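Local coordinates for protein ADP-ribosylating toxin CARDS (Mycoplasma pneumoniae, PDB 4TLV) that transfers the ADP-ribosyl group of NAD+ to target proteins and causes vacuolation and cytopathic damage in mammalian cells, at residues L335-F340 / L348-S353. Residues are numbered along the deposited sequence; the frame is centred on the assembly and turned at random.
Sequences LSLTAF and LKVHLS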
loop_
_atom_site.group_PDB
_atom_site.type_symbol
_atom_site.label_atom_id
_atom_site.label_comp_id
_atom_site.label_asym_id
_atom_site.label_seq_id
_atom_site.Cartn_x
_atom_site.Cartn_y
_atom_site.Cartn_z
ATOM N N LEU A 335 -11.664 -9.428 -0.632
ATOM C CA LEU A 335 -11.974 -8.955 -1.980
ATOM C C LEU A 335 -12.216 -7.444 -2.021
ATOM O O LEU A 335 -12.826 -6.890 -1.108
ATOM C CB LEU A 335 -13.213 -9.677 -2.510
ATOM C CG LEU A 335 -13.071 -11.201 -2.644
ATOM C CD1 LEU A 335 -14.467 -11.860 -2.733
ATOM C CD2 LEU A 335 -12.185 -11.570 -3.844
ATOM N N SER A 336 -11.748 -6.802 -3.094
ATOM C CA SER A 336 -11.809 -5.345 -3.263
ATOM C C SER A 336 -12.402 -4.986 -4.623
ATOM O O SER A 336 -12.239 -5.733 -5.590
ATOM C CB SER A 336 -10.391 -4.749 -3.193
ATOM O OG SER A 336 -9.868 -4.826 -1.884
ATOM N N LEU A 337 -13.094 -3.850 -4.681
ATOM C CA LEU A 337 -13.565 -3.278 -5.935
ATOM C C LEU A 337 -12.382 -2.992 -6.835
ATOM O O LEU A 337 -11.397 -2.376 -6.410
ATOM C CB LEU A 337 -14.332 -1.976 -5.672
ATOM C CG LEU A 337 -15.839 -2.150 -5.459
ATOM C CD1 LEU A 337 -16.175 -3.101 -4.333
ATOM C CD2 LEU A 337 -16.516 -0.785 -5.256
ATOM N N THR A 338 -12.483 -3.422 -8.086
ATOM C CA THR A 338 -11.369 -3.325 -9.009
ATOM C C THR A 338 -11.893 -2.767 -10.335
ATOM O O THR A 338 -12.906 -3.241 -10.850
ATOM C CB THR A 338 -10.735 -4.720 -9.219
ATOM O OG1 THR A 338 -10.399 -5.294 -7.945
ATOM C CG2 THR A 338 -9.494 -4.641 -10.085
ATOM N N ALA A 339 -11.224 -1.744 -10.858
ATOM C CA ALA A 339 -11.606 -1.142 -12.130
ATOM C C ALA A 339 -10.917 -1.880 -13.279
ATOM O O ALA A 339 -9.698 -1.800 -13.430
ATOM C CB ALA A 339 -11.228 0.327 -12.150
ATOM N N PHE A 340 -11.703 -2.613 -14.065
ATOM C CA PHE A 340 -11.184 -3.402 -15.185
ATOM C C PHE A 340 -11.478 -2.733 -16.524
ATOM O O PHE A 340 -12.522 -2.114 -16.704
ATOM C CB PHE A 340 -11.819 -4.791 -15.191
ATOM C CG PHE A 340 -11.285 -5.712 -14.143
ATOM C CD1 PHE A 340 -10.066 -6.359 -14.327
ATOM C CD2 PHE A 340 -12.005 -5.957 -12.985
ATOM C CE1 PHE A 340 -9.572 -7.220 -13.358
ATOM C CE2 PHE A 340 -11.519 -6.834 -12.017
ATOM C CZ PHE A 340 -10.304 -7.460 -12.203
ATOM N N LEU A 348 -14.548 1.833 -17.825
ATOM C CA LEU A 348 -14.059 0.712 -17.044
ATOM C C LEU A 348 -15.253 0.085 -16.375
ATOM O O LEU A 348 -16.249 0.759 -16.136
ATOM C CB LEU A 348 -13.081 1.197 -15.977
ATOM C CG LEU A 348 -11.861 1.949 -16.486
ATOM C CD1 LEU A 348 -11.116 2.584 -15.310
ATOM C CD2 LEU A 348 -10.962 1.013 -17.254
ATOM N N LYS A 349 -15.164 -1.203 -16.071
ATOM C CA LYS A 349 -16.234 -1.879 -15.354
ATOM C C LYS A 349 -15.734 -2.379 -13.998
ATOM O O LYS A 349 -14.651 -2.950 -13.899
ATOM C CB LYS A 349 -16.758 -3.052 -16.174
ATOM C CG LYS A 349 -17.532 -4.070 -15.372
ATOM C CD LYS A 349 -19.022 -3.832 -15.460
ATOM C CE LYS A 349 -19.724 -5.036 -16.067
ATOM N NZ LYS A 349 -19.764 -6.211 -15.145
ATOM N N VAL A 350 -16.523 -2.159 -12.957
ATOM C CA VAL A 350 -16.106 -2.567 -11.620
ATOM C C VAL A 350 -16.493 -4.022 -11.322
ATOM O O VAL A 350 -17.603 -4.455 -11.625
ATOM C CB VAL A 350 -16.682 -1.629 -10.558
ATOM C CG1 VAL A 350 -16.139 -1.981 -9.182
ATOM C CG2 VAL A 350 -16.354 -0.183 -10.915
ATOM N N HIS A 351 -15.572 -4.759 -10.702
ATOM C CA HIS A 351 -15.732 -6.187 -10.445
ATOM C C HIS A 351 -14.829 -6.485 -9.247
ATOM O O HIS A 351 -13.904 -5.732 -8.980
ATOM C CB HIS A 351 -15.231 -6.955 -11.677
ATOM C CG HIS A 351 -15.718 -8.366 -11.775
ATOM N ND1 HIS A 351 -16.961 -8.871 -11.949
ATOM C CD2 HIS A 351 -14.867 -9.452 -11.737
ATOM C CE1 HIS A 351 -16.845 -10.243 -11.981
ATOM N NE2 HIS A 351 -15.568 -10.566 -11.859
ATOM N N LEU A 352 -15.063 -7.581 -8.537
ATOM C CA LEU A 352 -14.211 -7.889 -7.390
ATOM C C LEU A 352 -12.931 -8.579 -7.833
ATOM O O LEU A 352 -12.914 -9.278 -8.848
ATOM C CB LEU A 352 -14.946 -8.782 -6.381
ATOM C CG LEU A 352 -16.173 -8.205 -5.669
ATOM C CD1 LEU A 352 -16.725 -9.251 -4.692
ATOM C CD2 LEU A 352 -15.811 -6.917 -4.936
ATOM N N SER A 353 -11.852 -8.359 -7.087
ATOM C CA SER A 353 -10.689 -9.235 -7.168
ATOM C C SER A 353 -9.977 -9.295 -5.818
ATOM O O SER A 353 -10.311 -8.552 -4.897
ATOM C CB SER A 353 -9.728 -8.831 -8.294
ATOM O OG SER A 353 -9.093 -7.619 -7.998
#
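Ser-336, Thr-338 and Phe-340 pair with Ser-353, His-351 and Lys-349 as the hydrogen-bonded positions of an antiparallel hairpin, whose segment axes run at 149° to each other. Each pair exchanges two backbone bonds; that from Thr-338 N to His-351 O, 2.9 Å long, is bent to 133° at the hydrogen. Between them fall the non-hydrogen-bonded pairs Leu-337 with Leu-352 and Ala-339 with Val-350.

On the face bearing these apolar residues, Leu-337 sits between two partners: its CG meets Val-350 CG1 at 3.7 Å, and its CD1 lies 3.9 Å from Leu-352 CD2. At the end of this face Ala-339 CB meets Leu-348 CD1. The other face is more polar. Thr-338 OG1 and Ser-353 OG share a 2.7 Å hydrogen bond that runs diagonally, from Thr-338 to the residue paired with Ser-336. With CG anti to its carbonyl carbon (chi1 -75°), the Phe-340 ring turns back along the sheet face, over Thr-338 and across toward His-351 and Ser-353 of the other strand. Thr-338 CG2 lies on one face of the ring, 3.5 Å above the plane and offset toward the rim, while Ser-353 CB comes to its edge. His-351 CB approaches the same ring obliquely, 3.6 Å from Phe-340 CD2.

Within the beta-trefoil D2 domain, strand 348-354 also pairs with strand 401-407, through Val-350 with Leu-403 and Leu-348 with Val-405, and Leu-352 packs on Val-299 of strand 298-303. Strand 335-340 bonds through its backbone to Leu-325 and Ile-323 of strand 323-325.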